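Local atomic coordinates of bacteriocin (Pseudomonas syringae pv. tomato, PDB entry 4FZL), a protein that binds calcium and degrades the peptidoglycan precursor lipid II, probably as a phosphatase of the colicin M family that kills related bacteria. Residues K44-A49 with T61-I66; R52-R57 with N87-G92; V141-L146 with T175-A180. All blocks are in the same frame, centred on the assembly; numbering follows the deposited sequence. Where two conformers were deposited one is given.

How the contacts relate
Contacts 1 and 2 adjoin in the helical part of the chain and share helix 37-54, with centres 11 Å apart; Arg52 of contact 2 lies against Ala62, Glu65 and Ile66 of contact 1. Contact 3 stands apart, its centre 49 Å from that of contact 1 and 39 Å from that of contact 2, at the far end of the long strands. Contact 1 is buried and apolar, with no hydrogen bond between its segments. Contact 2 is nearer the surface and mixes a serine-centred polar cluster with alanine packing. Contact 3 is a surface pairing of antiparallel strands, carried by four backbone hydrogen bonds.

Contact 1: K44-A49 with T61-I66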
loop_
_atom_site.group_PDB
_atom_site.type_symbol
_atom_site.label_atom_id
_atom_site.label_comp_id
_atom_site.label_asym_id
_atom_site.label_seq_id
_atom_site.Cartn_x
_atom_site.Cartn_y
_atom_site.Cartn_z
ATOM N N LYS A 44 -12.976 7.684 -2.892
ATOM C CA LYS A 44 -13.338 6.534 -3.662
ATOM C C LYS A 44 -12.748 6.460 -5.082
ATOM O O LYS A 44 -12.420 5.389 -5.585
ATOM C CB LYS A 44 -14.870 6.328 -3.633
ATOM C CG LYS A 44 -15.457 5.866 -2.311
ATOM C CD LYS A 44 -16.942 5.484 -2.300
ATOM C CE LYS A 44 -17.792 6.680 -2.209
ATOM N NZ LYS A 44 -19.240 6.231 -2.193
ATOM N N THR A 45 -12.588 7.632 -5.689
ATOM C CA THR A 45 -11.956 7.714 -6.993
ATOM C C THR A 45 -10.471 7.328 -6.849
ATOM O O THR A 45 -9.931 6.652 -7.741
ATOM C CB THR A 45 -12.136 9.115 -7.618
ATOM O OG1 THR A 45 -13.534 9.374 -7.736
ATOM C CG2 THR A 45 -11.355 9.304 -9.003
ATOM N N PHE A 46 -9.803 7.844 -5.777
ATOM C CA PHE A 46 -8.412 7.452 -5.574
ATOM C C PHE A 46 -8.308 5.915 -5.484
ATOM O O PHE A 46 -7.342 5.319 -6.008
ATOM C CB PHE A 46 -7.796 8.052 -4.312
ATOM C CG PHE A 46 -7.803 9.546 -4.199
ATOM C CD1 PHE A 46 -7.891 10.400 -5.300
ATOM C CD2 PHE A 46 -7.741 10.111 -2.956
ATOM C CE1 PHE A 46 -7.956 11.740 -5.128
ATOM C CE2 PHE A 46 -7.724 11.492 -2.778
ATOM C CZ PHE A 46 -7.849 12.304 -3.893
ATOM N N ALA A 47 -9.224 5.313 -4.702
ATOM C CA ALA A 47 -9.110 3.882 -4.584
ATOM C C ALA A 47 -9.332 3.157 -5.903
ATOM O O ALA A 47 -8.673 2.166 -6.203
ATOM C CB ALA A 47 -10.153 3.453 -3.605
ATOM N N ALA A 48 -10.318 3.645 -6.671
ATOM C CA ALA A 48 -10.558 3.064 -7.985
ATOM C C ALA A 48 -9.350 3.233 -8.941
ATOM O O ALA A 48 -9.057 2.321 -9.764
ATOM C CB ALA A 48 -11.834 3.659 -8.592
ATOM N N ALA A 49 -8.745 4.432 -8.892
ATOM C CA ALA A 49 -7.657 4.710 -9.791
ATOM C C ALA A 49 -6.442 3.819 -9.404
ATOM O O ALA A 49 -5.726 3.287 -10.242
ATOM C CB ALA A 49 -7.310 6.205 -9.715
ATOM N N THR A 61 -4.493 8.756 -16.255
ATOM C CA THR A 61 -5.477 8.350 -17.239
ATOM C C THR A 61 -6.625 7.704 -16.555
ATOM O O THR A 61 -7.797 8.032 -16.802
ATOM C CB THR A 61 -4.910 7.418 -18.308
ATOM O OG1 THR A 61 -3.810 8.115 -18.941
ATOM C CG2 THR A 61 -5.958 7.051 -19.393
ATOM N N ALA A 62 -6.326 6.797 -15.619
ATOM C CA ALA A 62 -7.338 5.981 -14.841
ATOM C C ALA A 62 -8.225 6.996 -14.040
ATOM O O ALA A 62 -9.469 6.987 -14.124
ATOM C CB ALA A 62 -6.693 4.989 -13.893
ATOM N N TYR A 63 -7.553 7.882 -13.301
ATOM C CA TYR A 63 -8.224 8.909 -12.534
ATOM C C TYR A 63 -9.190 9.727 -13.412
ATOM O O TYR A 63 -10.383 9.896 -13.079
ATOM C CB TYR A 63 -7.193 9.828 -11.875
ATOM C CG TYR A 63 -7.837 11.013 -11.144
ATOM C CD1 TYR A 63 -8.143 10.885 -9.809
ATOM C CD2 TYR A 63 -8.117 12.179 -11.823
ATOM C CE1 TYR A 63 -8.707 11.951 -9.082
ATOM C CE2 TYR A 63 -8.710 13.198 -11.156
ATOM C CZ TYR A 63 -9.038 13.127 -9.806
ATOM O OH TYR A 63 -9.630 14.228 -9.126
ATOM N N ASN A 64 -8.626 10.225 -14.525
ATOM C CA ASN A 64 -9.425 11.043 -15.443
ATOM C C ASN A 64 -10.637 10.228 -16.003
ATOM O O ASN A 64 -11.799 10.758 -16.073
ATOM C CB ASN A 64 -8.622 11.572 -16.621
ATOM C CG ASN A 64 -7.616 12.649 -16.250
ATOM O OD1 ASN A 64 -7.725 13.320 -15.246
ATOM N ND2 ASN A 64 -6.601 12.816 -17.113
ATOM N N GLU A 65 -10.385 8.961 -16.375
ATOM C CA GLU A 65 -11.471 8.142 -16.898
ATOM C C GLU A 65 -12.556 7.836 -15.888
ATOM O O GLU A 65 -13.744 7.799 -16.276
ATOM C CB GLU A 65 -10.952 6.862 -17.534
ATOM C CG GLU A 65 -10.206 7.189 -18.831
ATOM C CD GLU A 65 -11.162 7.784 -19.931
ATOM O OE1 GLU A 65 -12.221 7.195 -20.229
ATOM O OE2 GLU A 65 -10.865 8.839 -20.511
ATOM N N ILE A 66 -12.183 7.586 -14.624
ATOM C CA ILE A 66 -13.181 7.380 -13.574
ATOM C C ILE A 66 -13.972 8.691 -13.346
ATOM O O ILE A 66 -15.211 8.696 -13.246
ATOM C CB ILE A 66 -12.436 6.997 -12.305
ATOM C CG1 ILE A 66 -11.863 5.600 -12.449
ATOM C CG2 ILE A 66 -13.397 6.976 -11.144
ATOM C CD1 ILE A 66 -10.686 5.332 -11.518
#
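Ile66 pushes its CD1 methyl onto the backbone of helix 37-54, where CD1 lies 3.4 Å from Ala49 N and 3.6 Å from Ala48 CB. Its CG1 branch is anti to the carbonyl carbon (chi1 -71°) and leads to the methyl that reaches Ala48 and Ala49, whereas CG2 leaves in another direction and meets Thr45 CG2 at 3.8 Å. One isoleucine thus straddles a full turn of the facing helix. The threonine and isoleucine side chains run antiparallel past one another. Thr45 turns its methyl across the contact, while its OG1 is bonded to the carbonyl O of Val41, one turn earlier.

The same Thr45 CG2 touches Tyr63, 3.7 Å from Tyr63 CD1, the threonine standing roughly perpendicular to the tyrosine. Tyr63 has CG anti to its backbone N (chi1 175°), and the ring runs beside Phe46, the two aromatic side chains extending in the same direction. Phe46 CE1 and Tyr63 CE1 are 4.0 Å apart; the tyrosine carbon lies at the edge of the phenylalanine ring, near its plane. Beyond the ring, Tyr63 OH is hydrogen-bonded to Leu10 O, which ties down its polar end.

Ala49, with only a methyl, lets the backbones come close: its CA is 5.0 Å from Tyr63 CA, and Ala49 CB also faces Ala62 CB. The local axes come within 8.9 Å at an angle of 130°, so these two segments run closer to antiparallel than to parallel, but well splayed. Together, helices 37-54 and 59-70 form a helical hairpin with a mainly apolar seam. Phe46 also makes edge-to-face contacts with Tyr17 and with Phe98 of helix 96-106, and Ala47 packs on His99 and Ala102 of that same helix.

Contact 2: R52-R57 with N87-G92; sequences REAEGR and NHVLSG
Ser91 OG lies among three polar groups: Glu53 OE2 is 3.1 Å away, and hydrogen bonds also link OG to Asp50 OD1 and to the backbone N of Gly93. The single hydroxyl proton has both carboxylates within reach, so the bond to Glu53 is one of two alternatives, with Asp50 the stronger partner. With CG anti to the backbone N (chi1 -170°) and the chain extended beyond it, the Glu53 side chain skirts the serine and brings OE2 to the hydroxyl.

Next to this cluster, Ala54 packs against the loop through small groups. The CA atoms of Ala54 and Ser91 are only 4.1 Å apart, and Ser91 CB is 3.5 Å from Ala54 N. The same alanine's methyl also meets Val89: Ala54 CB is 3.8 Å from Val89 CG1 and from Val89 O. The CG1 branch is anti to the valine backbone N (chi1 -178°).

Helix 37-54 ends here in a Schellman motif. Gly56 has positive phi (109°), Gly56 N bonds to Glu53 O and Arg57 N bonds to Arg52 O at 3.0 Å. Strand 112-113 holds the loop through backbone bonds of His88 and Leu90 with Thr113, while Gln51 OE1 accepts a hydrogen bond from Val89 N. The side chain of Leu90 lies about 6 Å from that of Leu165, a calcium ligand.

A serine hydroxyl between two carboxylates can donate to just one at a time. The negative charges of Glu53 and Asp50 would probably polarise it, and the Gly93 N-H supplies a compensating donor to its oxygen.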
loop_
_atom_site.group_PDB
_atom_site.type_symbol
_atom_site.label_atom_id
_atom_site.label_comp_id
_atom_site.label_asym_id
_atom_site.label_seq_id
_atom_site.Cartn_x
_atom_site.Cartn_y
_atom_site.Cartn_z
ATOM N N ARG A 52 -6.988 0.388 -10.738
ATOM C CA ARG A 52 -6.653 0.330 -12.113
ATOM C C ARG A 52 -5.115 0.388 -12.391
ATOM O O ARG A 52 -4.648 -0.309 -13.306
ATOM C CB ARG A 52 -7.327 1.422 -12.969
ATOM C CG ARG A 52 -8.843 1.302 -13.031
ATOM C CD ARG A 52 -9.344 2.239 -14.099
ATOM N NE ARG A 52 -10.800 2.281 -14.171
ATOM C CZ ARG A 52 -11.481 2.833 -15.181
ATOM N NH1 ARG A 52 -10.841 3.407 -16.200
ATOM N NH2 ARG A 52 -12.800 2.843 -15.159
ATOM N N GLU A 53 -4.378 1.201 -11.630
ATOM C CA GLU A 53 -2.922 1.176 -11.732
ATOM C C GLU A 53 -2.373 -0.247 -11.367
ATOM O O GLU A 53 -1.437 -0.714 -12.047
ATOM C CB GLU A 53 -2.276 2.251 -10.871
ATOM C CG GLU A 53 -0.807 2.426 -11.109
ATOM C CD GLU A 53 -0.173 3.571 -10.295
ATOM O OE1 GLU A 53 0.799 4.191 -10.783
ATOM O OE2 GLU A 53 -0.670 3.851 -9.207
ATOM N N ALA A 54 -2.991 -0.916 -10.400
ATOM C CA ALA A 54 -2.539 -2.255 -10.063
ATOM C C ALA A 54 -2.744 -3.235 -11.214
ATOM O O ALA A 54 -2.063 -4.258 -11.294
ATOM C CB ALA A 54 -3.252 -2.806 -8.846
ATOM N N GLU A 55 -3.710 -2.923 -12.054
ATOM C CA GLU A 55 -4.071 -3.729 -13.237
ATOM C C GLU A 55 -3.304 -3.372 -14.461
ATOM O O GLU A 55 -3.529 -3.957 -15.491
ATOM C CB GLU A 55 -5.607 -3.680 -13.461
ATOM C CG GLU A 55 -6.400 -4.394 -12.333
ATOM C CD GLU A 55 -7.885 -3.999 -12.164
ATOM O OE1 GLU A 55 -8.392 -3.095 -12.882
ATOM O OE2 GLU A 55 -8.559 -4.608 -11.269
ATOM N N GLY A 56 -2.396 -2.428 -14.346
ATOM C CA GLY A 56 -1.527 -2.072 -15.423
ATOM C C GLY A 56 -1.778 -0.717 -16.081
ATOM O O GLY A 56 -1.111 -0.413 -17.064
ATOM N N ARG A 57 -2.757 0.063 -15.576
ATOM C CA ARG A 57 -3.123 1.324 -16.246
ATOM C C ARG A 57 -2.280 2.480 -15.725
ATOM O O ARG A 57 -1.726 2.397 -14.615
ATOM C CB ARG A 57 -4.591 1.653 -16.080
ATOM C CG ARG A 57 -5.548 0.537 -16.515
ATOM C CD ARG A 57 -5.520 0.094 -17.989
ATOM N NE ARG A 57 -5.847 -1.357 -17.912
ATOM C CZ ARG A 57 -5.001 -2.402 -18.069
ATOM N NH1 ARG A 57 -3.723 -2.223 -18.437
ATOM N NH2 ARG A 57 -5.446 -3.661 -17.882
ATOM N N ASN A 87 -12.250 -8.242 -5.330
ATOM C CA ASN A 87 -10.894 -8.433 -4.906
ATOM C C ASN A 87 -10.082 -7.117 -5.059
ATOM O O ASN A 87 -9.613 -6.786 -6.127
ATOM C CB ASN A 87 -10.236 -9.575 -5.715
ATOM C CG ASN A 87 -10.679 -10.987 -5.272
ATOM O OD1 ASN A 87 -11.718 -11.182 -4.608
ATOM N ND2 ASN A 87 -9.886 -11.990 -5.660
ATOM N N HIS A 88 -9.892 -6.372 -3.972
ATOM C CA HIS A 88 -9.090 -5.147 -4.052
ATOM C C HIS A 88 -7.634 -5.460 -4.030
ATOM O O HIS A 88 -7.176 -6.317 -3.281
ATOM C CB HIS A 88 -9.412 -4.195 -2.883
ATOM C CG HIS A 88 -10.675 -3.428 -3.103
ATOM N ND1 HIS A 88 -10.697 -2.159 -3.598
ATOM C CD2 HIS A 88 -12.007 -3.821 -2.933
ATOM C CE1 HIS A 88 -11.975 -1.762 -3.723
ATOM N NE2 HIS A 88 -12.782 -2.792 -3.356
ATOM N N VAL A 89 -6.886 -4.699 -4.788
ATOM C CA VAL A 89 -5.478 -4.873 -4.950
ATOM C C VAL A 89 -4.851 -3.483 -4.886
ATOM O O VAL A 89 -5.203 -2.573 -5.640
ATOM C CB VAL A 89 -5.134 -5.507 -6.320
ATOM C CG1 VAL A 89 -3.611 -5.712 -6.433
ATOM C CG2 VAL A 89 -5.886 -6.853 -6.487
ATOM N N LEU A 90 -3.808 -3.388 -4.106
ATOM C CA LEU A 90 -2.984 -2.204 -3.968
ATOM C C LEU A 90 -1.823 -2.174 -4.996
ATOM O O LEU A 90 -1.075 -3.093 -5.159
ATOM C CB LEU A 90 -2.390 -2.055 -2.587
ATOM C CG LEU A 90 -3.367 -2.012 -1.401
ATOM C CD1 LEU A 90 -2.788 -2.062 0.033
ATOM C CD2 LEU A 90 -4.283 -0.791 -1.540
ATOM N N SER A 91 -1.723 -1.064 -5.696
ATOM C CA SER A 91 -0.718 -0.955 -6.662
ATOM C C SER A 91 0.722 -0.675 -6.245
ATOM O O SER A 91 1.640 -0.916 -7.041
ATOM C CB SER A 91 -1.163 0.143 -7.647
ATOM O OG SER A 91 -0.768 1.451 -7.267
ATOM N N GLY A 92 0.885 -0.082 -5.074
ATOM C CA GLY A 92 2.161 0.441 -4.662
ATOM C C GLY A 92 2.483 1.831 -5.176
ATOM O O GLY A 92 3.565 2.384 -4.899
#

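Contact 3: V141-L146 with T175-A180; sequences VGTSSL and TIDKNA
Val141 folds its two methyls over the end of the opposite strand. CG1, anti to the backbone N (chi1 169°), is 3.4 Å from Lys178 O, and CG2 lies 3.1 Å from Asn179 O and beside Ala180. Beyond it, four backbone bonds join Gly142 to Lys178 and Ser144 to Ile176 as antiparallel hydrogen-bonded pairs; the bond from Gly142 N to Lys178 O is 2.7 Å and nearly straight at 171°.

On the face with Thr143 and Ser145, Asp177 (CG anti to N) swings its carboxylate back toward the partner strand, almost perpendicular to Thr143; OD1 and Thr143 OG1 stay 4.2 Å apart, without a hydrogen bond. Asp177 binds magnesium in a crystal structure of this protein, although no magnesium is bound to it here.

On the reverse face, Lys178 starts out extended, then bends at chi3 (36°), bringing CE 4.1 Å from Val141 N. Ser144 OG, set between its own N and carbonyl carbon, passes 4.1 Å from Ile176 CB and is hydrogen-bonded to Arg139 NH1. Ile176 CD1 reaches Leu146 CB at 4.1 Å. These two apolar side chains pack on Ile135 of helix 129-135 and on Phe186 of strand 184-197, which pairs with the other edge of strand 167-178.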
loop_
_atom_site.group_PDB
_atom_site.type_symbol
_atom_site.label_atom_id
_atom_site.label_comp_id
_atom_site.label_asym_id
_atom_site.label_seq_id
_atom_site.Cartn_x
_atom_site.Cartn_y
_atom_site.Cartn_z
ATOM N N VAL A 141 30.254 -27.507 5.132
ATOM C CA VAL A 141 30.701 -27.145 3.799
ATOM C C VAL A 141 29.723 -27.863 2.876
ATOM O O VAL A 141 29.193 -28.926 3.229
ATOM C CB VAL A 141 32.153 -27.623 3.559
ATOM C CG1 VAL A 141 32.570 -27.499 2.086
ATOM C CG2 VAL A 141 33.094 -26.852 4.468
ATOM N N GLY A 142 29.456 -27.274 1.717
ATOM C CA GLY A 142 28.428 -27.769 0.820
ATOM C C GLY A 142 27.132 -26.991 1.024
ATOM O O GLY A 142 27.145 -25.829 1.447
ATOM N N THR A 143 26.017 -27.664 0.743
ATOM C CA THR A 143 24.702 -27.081 0.777
ATOM C C THR A 143 24.005 -27.291 2.100
ATOM O O THR A 143 24.101 -28.359 2.681
ATOM C CB THR A 143 23.825 -27.660 -0.348
ATOM O OG1 THR A 143 24.234 -27.080 -1.594
ATOM C CG2 THR A 143 22.332 -27.351 -0.111
ATOM N N SER A 144 23.285 -26.250 2.553
ATOM C CA SER A 144 22.375 -26.378 3.683
ATOM C C SER A 144 21.231 -25.392 3.543
ATOM O O SER A 144 21.290 -24.476 2.753
ATOM C CB SER A 144 23.068 -26.140 5.036
ATOM O OG SER A 144 23.702 -24.880 5.057
ATOM N N SER A 145 20.243 -25.528 4.400
ATOM C CA SER A 145 19.008 -24.807 4.255
ATOM C C SER A 145 18.893 -23.643 5.267
ATOM O O SER A 145 19.459 -23.711 6.399
ATOM C CB SER A 145 17.889 -25.824 4.429
ATOM O OG SER A 145 17.639 -26.020 5.795
ATOM N N LEU A 146 18.145 -22.615 4.874
ATOM C CA LEU A 146 17.883 -21.433 5.745
ATOM C C LEU A 146 16.386 -21.119 5.624
ATOM O O LEU A 146 15.863 -21.046 4.519
ATOM C CB LEU A 146 18.626 -20.231 5.213
ATOM C CG LEU A 146 18.412 -18.894 5.949
ATOM C CD1 LEU A 146 19.251 -19.007 7.192
ATOM C CD2 LEU A 146 18.847 -17.704 5.167
ATOM N N THR A 175 18.699 -21.844 0.262
ATOM C CA THR A 175 19.835 -22.705 0.538
ATOM C C THR A 175 21.119 -21.872 0.523
ATOM O O THR A 175 21.255 -20.844 -0.221
ATOM C CB THR A 175 19.876 -23.903 -0.473
ATOM O OG1 THR A 175 20.023 -23.424 -1.801
ATOM C CG2 THR A 175 18.582 -24.797 -0.394
ATOM N N ILE A 176 22.061 -22.333 1.322
ATOM C CA ILE A 176 23.372 -21.740 1.436
ATOM C C ILE A 176 24.376 -22.765 0.963
ATOM O O ILE A 176 24.315 -23.914 1.379
ATOM C CB ILE A 176 23.673 -21.412 2.886
ATOM C CG1 ILE A 176 22.709 -20.362 3.397
ATOM C CG2 ILE A 176 25.135 -21.011 3.072
ATOM C CD1 ILE A 176 22.707 -20.269 4.879
ATOM N N ASP A 177 25.279 -22.336 0.078
ATOM C CA ASP A 177 26.373 -23.150 -0.425
ATOM C C ASP A 177 27.593 -22.520 0.199
ATOM O O ASP A 177 27.819 -21.322 0.029
ATOM C CB ASP A 177 26.519 -23.085 -1.967
ATOM C CG ASP A 177 27.672 -23.959 -2.467
ATOM O OD1 ASP A 177 27.866 -25.067 -1.918
ATOM O OD2 ASP A 177 28.403 -23.539 -3.381
ATOM N N LYS A 178 28.377 -23.319 0.913
ATOM C CA LYS A 178 29.577 -22.822 1.567
ATOM C C LYS A 178 30.802 -23.690 1.220
ATOM O O LYS A 178 30.670 -24.902 1.078
ATOM C CB LYS A 178 29.377 -22.818 3.085
ATOM C CG LYS A 178 30.524 -22.161 3.835
ATOM C CD LYS A 178 30.346 -22.179 5.345
ATOM C CE LYS A 178 29.689 -23.461 5.813
ATOM N NZ LYS A 178 29.799 -23.713 7.294
ATOM N N ASN A 179 31.952 -23.010 1.098
ATOM C CA ASN A 179 33.332 -23.552 0.945
ATOM C C ASN A 179 33.958 -24.206 2.170
ATOM O O ASN A 179 33.518 -23.984 3.299
ATOM C CB ASN A 179 34.288 -22.374 0.660
ATOM C CG ASN A 179 34.610 -22.205 -0.782
ATOM O OD1 ASN A 179 34.221 -23.012 -1.624
ATOM N ND2 ASN A 179 35.352 -21.145 -1.086
ATOM N N ALA A 180 35.048 -24.943 1.960
ATOM C CA ALA A 180 35.938 -25.261 3.086
ATOM C C ALA A 180 36.727 -23.989 3.524
ATOM O O ALA A 180 37.193 -23.911 4.666
ATOM C CB ALA A 180 36.860 -26.460 2.784
#